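Local coordinates for Lin1840 protein (Listeria innocua serovar 6a, PDB 4ZO7) that probably hydrolyses terminal, non-reducing beta-D-glucosyl residues with release of beta-D-glucose, as a member of glycosyl hydrolase family 3, at residues Val190-Ala195 / Leu233-Phe238; Gly265-Ala270 / Ala296-Glu301; Met89-His94 / Val133-Met138. The protein carries 2 engineered substitutions. All coordinates share one frame; numbering follows the deposited sequence.

Interaction 1. Residues Val190-Ala195 / Leu233-Phe238; sequences VKHFAA and LVMTAF. With GLC (alpha-D-glucopyranose), chain I.
Val-190 and Val-234 sit side by side on neighbouring parallel strands whose axes run 32° apart. Met-235 N donates to Val-190 O at 2.9 Å, and Phe-193 N to Met-235 O at 3.0 Å, the second bond almost straight. Between them the pairing slips by one residue, a beta bulge, so that Phe-193 is paired with Thr-236, their side chains diverging. The peptide bonds before His-192 and Ala-194 are both cis. Beyond the bulge a weak bond from Ala-237 N to Phe-193 O closes the pairing, and the small Ala-237 side chain fits against the Phe-193 carbonyl.

The residues around the bulge present polar groups to the glucose. In Lys-191, CG stands between the backbone N and the carbonyl carbon (chi1 76°), which sets it over the centre of one face of the His-192 imidazole. The extended chain beyond carries NZ to GLC O4 at 2.8 Å, with a second bond to O3. His-192 meets the sugar at its ring edge: NE2 lies 2.7 Å from GLC O3, either atom being a possible donor, and has a weak bond to O2. Asp-140 holds ND1 and probably fixes the ring's rotation. The long, unbranched Met-235 reaches from the strand to the sugar: its CB packs on Lys-191 CB at 3.8 Å, SD approaches the imidazole obliquely, and the bend at chi3 (-69°) brings CE to 3.3 Å from GLC O4. Phe-238 CE2 comes within 3.2 Å of GLC O2.

Val-190 and Val-234, beta-branched and suited to strands, turn toward helix 221-228, while the Phe-193 ring packs on helix 250-260. Strand 133-134 flanks one side of this pair and strand 267-268 the other, within the parallel sheet of a TIM-barrel-like domain.

Interaction 2. Residues Gly265-Ala270 / Ala296-Glu301; sequences GVLISA and AGVDLE. Engineered in segment 265-270: Ala-270 (natural residue Asp). With GLC (alpha-D-glucopyranose), chain I.
Leu-267 and Asp-299 clasp each other through two hydrogen bonds that run in opposite directions. Asp-299 N donates to Leu-267 O at 2.8 Å, in the carbonyl plane, and Leu-267 N returns a nearly straight bond to Asp-299 OD2 at 3.1 Å, meeting the carboxylate from above its plane. Asp-299 CG lies anti to its carbonyl carbon (chi1 -60°), which directs the carboxylate back to that amide. Arg-331 and Arg-258 form salt bridges to its two oxygens, so this buried acid is probably held ionised. Leu-267 packs beside this pair, its CB and CD2 against Gly-297 O and CD2 4.0 Å from Val-298 CG2.

Gly-297 ends helix 286-295 in a Schellman motif, and its positive phi would crowd any side chain against the preceding carbonyl. Past this turn, Ile-268 and Leu-300 make a single beta bridge, at which the loop leading to strand 301-302 meets strand 267-268; Glu-301 in turn bonds through its backbone to Cys-22 and Gln-24. This is the closure of a TIM-type barrel, where the last strand comes between the seventh and the first. Ser-269 N donates to Leu-300 O at 2.9 Å, almost in line with the carbonyl. Alongside, Ile-268 CG1 and Leu-300 CB touch at 4.0 Å, two branched apolar chains pointing the same way.

The Gly-265 end is looser: this residue is partly exposed and approaches only the Asp-299 carboxylate. At the other end the chains part beyond Ser-269, whose OG donates to Ala-270 O at 2.8 Å and also bonds Met-302 N. Ala-270, an engineered replacement of the natural Asp, does not touch 296-301; its CB lies 3.2 Å from GLC O1, at the anomeric end, consistent with the place of the aspartate nucleophile in family 3 enzymes.

Interaction 3. Residues Met89-His94 / Val133-Met138; sequences MADVIH and VTFSPM. With GLC (alpha-D-glucopyranose), chain I.
Met-89 and Val-133, then Ala-90 and Thr-134, pair in parallel, with Ala-90 N bonded to Val-133 O at 2.9 Å and Phe-135 N to Ala-90 O at the same length, before both chains leave the strands. The first pair packs side by side, Met-89 CG lying 3.6 Å from Val-133 CB. The unbranched Met-89 chain also crosses Phe-135 at about a right angle: CB touches ring atom CZ at 3.5 Å and SD approaches obliquely, a Met-aromatic contact.

Thr-134 suits the point where the strands part, because its hydroxyl can take the place of a backbone partner. With OG1 anti to the backbone N (chi1 -180°), it donates to Val-92 O at 2.8 Å. Farther along, Ile-93 CD1 lies against Phe-135 O at 3.2 Å, and a water joins Ile-93 O to Ser-136 OG, which also bonds Tyr-172.

Asp-91 comes to the edge of the Phe-135 ring, its carboxylate plane turned 57° from the ring; OD1 stands 3.3 Å from ring atom Phe-135 CD2. That same OD1 accepts a hydrogen bond from GLC O4 at 2.7 Å, while OD2 accepts one from O6, modelled so short that its length is doubtful. One carboxylate thus takes two hydroxyls, O4 and O6, one with each oxygen, and the phenyl group borders it. Phe-135 centres an inverse gamma turn just past its strand. Loops at the carboxyl ends of barrel strands are where TIM-barrel enzymes place their active sites, and the grip on O4 and O6 is consistent with the glucose-binding subsite of a family 3 beta-glucosidase.

The three contacts belong to one barrel and converge on one glucose. Interactions 1 and 2 are joined by neighbouring strands, 233-236 and 267-268, with a probable hydrogen bond from Ile-268 N to Val-234 O at 2.9 Å; their centres lie about 10 Å apart. Interactions 1 and 3 are joined by Lys-191, whose NZ bonds Phe-135 O at 2.8 Å and makes a long, weak ion pair with Asp-91. Interactions 2 and 3, with centres about 16 Å apart, meet through apolar chains: Leu-300 CD2 is 3.7 Å from Met-89 CE. Around the sugar, 190-195 serves O2, O3 and O4, 89-94 serves O4 and O6, and 265-270 adjoins O1; Arg-149 and Trp-271 add further hydrogen bonds.

Interaction 1. Residues Val190-Ala195 / Leu233-Phe238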
# COMPACT_ATOMS: atom_id res chain seq x y z
N VAL A 190 14.15 0.59 -22.50
CA VAL A 190 13.64 0.17 -21.14
C VAL A 190 12.74 1.25 -20.53
O VAL A 190 13.05 2.43 -20.56
CB VAL A 190 14.84 -0.20 -20.19
CG1 VAL A 190 14.44 -0.48 -18.73
CG2 VAL A 190 15.55 -1.43 -20.69
N LYS A 191 11.59 0.86 -20.00
CA LYS A 191 10.76 1.82 -19.29
C LYS A 191 10.11 1.12 -18.05
O LYS A 191 10.14 -0.09 -17.97
CB LYS A 191 9.76 2.48 -20.26
CG LYS A 191 8.60 1.61 -20.67
CD LYS A 191 7.91 2.07 -21.97
CE LYS A 191 6.56 1.39 -22.16
NZ LYS A 191 5.89 1.79 -23.42
N HIS A 192 9.62 1.85 -17.05
CA HIS A 192 9.77 3.29 -16.81
C HIS A 192 10.63 3.47 -15.54
O HIS A 192 10.27 2.95 -14.46
CB HIS A 192 8.39 3.93 -16.52
CG HIS A 192 7.32 3.63 -17.53
ND1 HIS A 192 6.61 2.45 -17.54
CD2 HIS A 192 6.86 4.34 -18.59
CE1 HIS A 192 5.72 2.48 -18.51
NE2 HIS A 192 5.86 3.62 -19.16
N PHE A 193 11.77 4.19 -15.65
CA PHE A 193 12.79 4.25 -14.57
C PHE A 193 12.28 5.35 -13.61
O PHE A 193 12.25 6.52 -14.02
CB PHE A 193 14.13 4.69 -15.15
CG PHE A 193 15.34 4.22 -14.38
CD1 PHE A 193 15.66 2.87 -14.34
CD2 PHE A 193 16.13 5.12 -13.67
CE1 PHE A 193 16.70 2.39 -13.61
CE2 PHE A 193 17.21 4.65 -12.94
CZ PHE A 193 17.49 3.29 -12.91
N ALA A 194 11.86 5.02 -12.40
CA ALA A 194 11.88 3.70 -11.81
C ALA A 194 10.66 3.50 -10.89
O ALA A 194 10.11 4.47 -10.37
CB ALA A 194 13.22 3.45 -11.05
N ALA A 195 10.20 2.26 -10.75
CA ALA A 195 9.28 1.83 -9.62
C ALA A 195 7.81 2.32 -9.75
O ALA A 195 7.07 2.44 -8.78
CB ALA A 195 9.84 2.23 -8.28
N LEU A 233 18.21 2.70 -25.13
CA LEU A 233 17.60 3.84 -24.41
C LEU A 233 16.94 3.48 -23.09
O LEU A 233 16.58 2.33 -22.82
CB LEU A 233 16.51 4.53 -25.25
CG LEU A 233 16.92 5.09 -26.61
CD1 LEU A 233 17.02 4.04 -27.73
CD2 LEU A 233 15.95 6.21 -26.96
N VAL A 234 16.75 4.49 -22.26
CA VAL A 234 15.91 4.35 -21.10
C VAL A 234 14.93 5.52 -21.04
O VAL A 234 15.26 6.61 -21.48
CB VAL A 234 16.80 4.20 -19.80
CG1 VAL A 234 15.99 4.31 -18.51
CG2 VAL A 234 17.56 2.88 -19.84
N MET A 235 13.71 5.27 -20.58
CA MET A 235 12.67 6.31 -20.42
C MET A 235 12.40 6.54 -18.95
O MET A 235 12.33 5.57 -18.20
CB MET A 235 11.37 5.85 -21.17
CG MET A 235 10.21 6.84 -21.15
SD MET A 235 8.60 6.17 -21.64
CE MET A 235 8.89 5.90 -23.39
N THR A 236 12.16 7.81 -18.55
CA THR A 236 11.84 8.15 -17.18
C THR A 236 10.39 7.73 -16.84
O THR A 236 9.58 7.47 -17.75
CB THR A 236 11.95 9.68 -16.93
OG1 THR A 236 10.93 10.40 -17.64
CG2 THR A 236 13.30 10.21 -17.38
N ALA A 237 10.08 7.73 -15.54
CA ALA A 237 8.78 7.41 -15.04
C ALA A 237 8.01 8.67 -14.62
O ALA A 237 8.58 9.66 -14.19
CB ALA A 237 8.97 6.53 -13.86
N PHE A 238 6.69 8.60 -14.71
CA PHE A 238 5.78 9.62 -14.17
C PHE A 238 5.81 9.94 -12.67
O PHE A 238 5.54 11.14 -12.27
CB PHE A 238 4.33 9.26 -14.58
CG PHE A 238 4.06 9.50 -16.08
CD1 PHE A 238 4.36 10.70 -16.65
CD2 PHE A 238 3.59 8.51 -16.89
CE1 PHE A 238 4.14 10.96 -17.99
CE2 PHE A 238 3.32 8.74 -18.24
CZ PHE A 238 3.60 9.97 -18.79
C1 GLC I . 4.14 7.69 -22.09
C2 GLC I . 3.97 6.29 -21.44
C3 GLC I . 4.92 5.27 -22.08
C4 GLC I . 4.89 5.33 -23.60
C5 GLC I . 5.10 6.75 -24.06
C6 GLC I . 5.06 6.87 -25.60
O1 GLC I . 5.34 8.38 -21.74
O2 GLC I . 4.25 6.25 -20.06
O3 GLC I . 4.68 3.97 -21.60
O4 GLC I . 5.92 4.53 -24.07
O5 GLC I . 4.10 7.60 -23.51
O6 GLC I . 3.77 6.57 -26.02

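Interaction 2. Residues Gly265-Ala270 / Ala296-Glu301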
# COMPACT_ATOMS: atom_id res chain seq x y z
N GLY A 265 23.50 5.74 -22.87
CA GLY A 265 22.61 6.07 -23.96
C GLY A 265 21.67 7.23 -23.65
O GLY A 265 21.74 7.90 -22.59
N VAL A 266 20.72 7.42 -24.57
CA VAL A 266 19.72 8.48 -24.51
C VAL A 266 18.71 8.20 -23.41
O VAL A 266 18.17 7.12 -23.36
CB VAL A 266 19.00 8.61 -25.89
CG1 VAL A 266 17.81 9.57 -25.81
CG2 VAL A 266 19.97 9.19 -26.89
N LEU A 267 18.53 9.15 -22.50
CA LEU A 267 17.45 9.14 -21.51
C LEU A 267 16.35 10.00 -22.06
O LEU A 267 16.53 11.20 -22.16
CB LEU A 267 17.92 9.69 -20.14
CG LEU A 267 16.95 9.69 -18.93
CD1 LEU A 267 16.37 8.33 -18.75
CD2 LEU A 267 17.60 10.09 -17.63
N ILE A 268 15.22 9.40 -22.42
CA ILE A 268 14.02 10.09 -22.93
C ILE A 268 12.97 10.24 -21.84
O ILE A 268 12.77 9.34 -21.03
CB ILE A 268 13.41 9.34 -24.18
CG1 ILE A 268 12.28 10.13 -24.80
CG2 ILE A 268 12.88 7.95 -23.82
CD1 ILE A 268 11.71 9.53 -26.09
N SER A 269 12.30 11.39 -21.79
CA SER A 269 11.20 11.55 -20.85
C SER A 269 10.01 10.72 -21.21
O SER A 269 9.80 10.40 -22.36
CB SER A 269 10.76 12.99 -20.73
OG SER A 269 9.98 13.40 -21.84
N ALA A 270 9.19 10.37 -20.20
CA ALA A 270 7.82 9.92 -20.49
C ALA A 270 7.10 11.10 -21.08
O ALA A 270 7.59 12.23 -21.04
CB ALA A 270 7.10 9.45 -19.24
N ALA A 296 19.51 16.52 -14.26
CA ALA A 296 19.31 15.09 -13.98
C ALA A 296 19.67 14.23 -15.16
O ALA A 296 19.62 13.01 -15.07
CB ALA A 296 17.87 14.83 -13.57
N GLY A 297 19.97 14.83 -16.30
CA GLY A 297 20.46 14.05 -17.47
C GLY A 297 19.44 13.46 -18.42
O GLY A 297 19.72 12.47 -19.15
N VAL A 298 18.26 14.07 -18.46
CA VAL A 298 17.24 13.73 -19.47
C VAL A 298 17.66 14.40 -20.79
O VAL A 298 17.83 15.60 -20.86
CB VAL A 298 15.84 14.20 -19.03
CG1 VAL A 298 14.83 13.95 -20.14
CG2 VAL A 298 15.45 13.45 -17.77
N ASP A 299 17.86 13.60 -21.82
CA ASP A 299 18.34 14.10 -23.12
C ASP A 299 17.29 14.51 -24.13
O ASP A 299 17.57 15.30 -25.04
CB ASP A 299 19.14 13.00 -23.78
CG ASP A 299 20.34 12.58 -22.94
OD1 ASP A 299 20.95 13.48 -22.32
OD2 ASP A 299 20.68 11.37 -22.96
N LEU A 300 16.09 13.95 -24.01
CA LEU A 300 15.04 14.09 -25.03
C LEU A 300 13.69 14.31 -24.33
O LEU A 300 13.23 13.46 -23.61
CB LEU A 300 15.01 12.84 -25.89
CG LEU A 300 14.24 12.87 -27.21
CD1 LEU A 300 14.45 14.13 -28.07
CD2 LEU A 300 14.58 11.61 -27.99
N GLU A 301 13.14 15.50 -24.51
CA GLU A 301 11.83 15.89 -24.00
C GLU A 301 10.68 15.42 -24.92
O GLU A 301 10.59 15.85 -26.09
CB GLU A 301 11.78 17.39 -23.85
CG GLU A 301 10.48 17.89 -23.20
CD GLU A 301 10.54 19.30 -22.75
OE1 GLU A 301 11.57 19.98 -23.00
OE2 GLU A 301 9.53 19.73 -22.16
C1 GLC I . 4.14 7.69 -22.09
C2 GLC I . 3.97 6.29 -21.44
C3 GLC I . 4.92 5.27 -22.08
C4 GLC I . 4.89 5.33 -23.60
C5 GLC I . 5.10 6.75 -24.06
C6 GLC I . 5.06 6.87 -25.60
O1 GLC I . 5.34 8.38 -21.74
O2 GLC I . 4.25 6.25 -20.06
O3 GLC I . 4.68 3.97 -21.60
O4 GLC I . 5.92 4.53 -24.07
O5 GLC I . 4.10 7.60 -23.51
O6 GLC I . 3.77 6.57 -26.02

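Interaction 3. Residues Met89-His94 / Val133-Met138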
# COMPACT_ATOMS: atom_id res chain seq x y z
N MET A 89 10.66 6.85 -33.29
CA MET A 89 10.39 5.99 -32.12
C MET A 89 8.90 5.64 -32.03
O MET A 89 8.04 6.41 -32.48
CB MET A 89 10.84 6.72 -30.86
CG MET A 89 12.31 7.16 -30.95
SD MET A 89 12.89 7.40 -29.27
CE MET A 89 14.29 8.40 -29.71
N ALA A 90 8.60 4.46 -31.52
CA ALA A 90 7.19 4.01 -31.47
C ALA A 90 6.94 3.01 -30.36
O ALA A 90 7.85 2.36 -29.82
CB ALA A 90 6.80 3.39 -32.78
N ASP A 91 5.67 2.84 -30.06
CA ASP A 91 5.25 1.93 -29.02
C ASP A 91 4.93 0.57 -29.66
O ASP A 91 3.83 0.35 -30.16
CB ASP A 91 3.99 2.52 -28.35
CG ASP A 91 4.33 3.54 -27.30
OD1 ASP A 91 5.15 3.27 -26.38
OD2 ASP A 91 3.78 4.61 -27.35
N VAL A 92 5.92 -0.30 -29.71
CA VAL A 92 5.71 -1.68 -30.14
C VAL A 92 5.89 -2.53 -28.87
O VAL A 92 7.01 -2.85 -28.47
CB VAL A 92 6.62 -2.05 -31.33
CG1 VAL A 92 6.13 -3.32 -32.05
CG2 VAL A 92 6.66 -0.88 -32.31
N ILE A 93 4.75 -2.88 -28.26
CA ILE A 93 4.67 -3.35 -26.87
C ILE A 93 4.52 -4.87 -26.78
O ILE A 93 5.24 -5.52 -26.04
CB ILE A 93 3.50 -2.67 -26.13
CG1 ILE A 93 3.59 -1.15 -26.27
CG2 ILE A 93 3.47 -3.09 -24.64
CD1 ILE A 93 5.00 -0.57 -25.96
N HIS A 94 3.57 -5.41 -27.51
CA HIS A 94 3.48 -6.87 -27.64
C HIS A 94 3.08 -7.17 -29.08
O HIS A 94 2.10 -7.92 -29.35
CB HIS A 94 2.43 -7.43 -26.66
CG HIS A 94 1.08 -6.77 -26.76
ND1 HIS A 94 -0.05 -7.44 -27.18
CD2 HIS A 94 0.67 -5.53 -26.41
CE1 HIS A 94 -1.10 -6.63 -27.09
NE2 HIS A 94 -0.69 -5.47 -26.62
N VAL A 133 13.21 2.69 -33.02
CA VAL A 133 13.21 2.47 -31.58
C VAL A 133 11.82 2.08 -31.15
O VAL A 133 10.83 2.67 -31.63
CB VAL A 133 13.53 3.75 -30.75
CG1 VAL A 133 13.60 3.43 -29.26
CG2 VAL A 133 14.82 4.39 -31.21
N THR A 134 11.74 1.09 -30.28
CA THR A 134 10.48 0.77 -29.60
C THR A 134 10.51 1.03 -28.11
O THR A 134 11.53 0.78 -27.47
CB THR A 134 10.06 -0.68 -29.78
OG1 THR A 134 8.83 -0.85 -29.08
CG2 THR A 134 11.09 -1.65 -29.23
N PHE A 135 9.37 1.48 -27.56
CA PHE A 135 9.33 1.81 -26.15
C PHE A 135 8.95 0.54 -25.40
O PHE A 135 7.86 0.43 -24.82
CB PHE A 135 8.37 2.98 -25.84
CG PHE A 135 8.74 4.30 -26.51
CD1 PHE A 135 10.00 4.87 -26.34
CD2 PHE A 135 7.84 4.94 -27.28
CE1 PHE A 135 10.32 6.09 -26.94
CE2 PHE A 135 8.10 6.17 -27.84
CZ PHE A 135 9.37 6.76 -27.67
N SER A 136 9.86 -0.40 -25.43
CA SER A 136 9.71 -1.72 -24.78
C SER A 136 11.12 -2.32 -24.54
O SER A 136 12.04 -2.01 -25.28
CB SER A 136 8.89 -2.62 -25.71
OG SER A 136 8.76 -3.98 -25.29
N PRO A 137 11.31 -3.17 -23.49
CA PRO A 137 10.35 -3.69 -22.56
C PRO A 137 9.93 -2.73 -21.41
O PRO A 137 10.68 -1.84 -20.99
CB PRO A 137 11.07 -4.90 -21.96
CG PRO A 137 12.48 -4.46 -21.91
CD PRO A 137 12.68 -3.57 -23.11
N MET A 138 8.72 -2.98 -20.92
CA MET A 138 8.24 -2.38 -19.70
C MET A 138 8.62 -3.30 -18.56
O MET A 138 8.17 -4.47 -18.51
CB MET A 138 6.74 -2.23 -19.77
CG MET A 138 6.16 -1.44 -18.60
SD MET A 138 5.63 -2.47 -17.21
CE MET A 138 4.39 -1.36 -16.53
C1 GLC I . 4.14 7.69 -22.09
C2 GLC I . 3.97 6.29 -21.44
C3 GLC I . 4.92 5.27 -22.08
C4 GLC I . 4.89 5.33 -23.60
C5 GLC I . 5.10 6.75 -24.06
C6 GLC I . 5.06 6.87 -25.60
O1 GLC I . 5.34 8.38 -21.74
O2 GLC I . 4.25 6.25 -20.06
O3 GLC I . 4.68 3.97 -21.60
O4 GLC I . 5.92 4.53 -24.07
O5 GLC I . 4.10 7.60 -23.51
O6 GLC I . 3.77 6.57 -26.02
O HOH W 1 6.63 -4.38 -23.91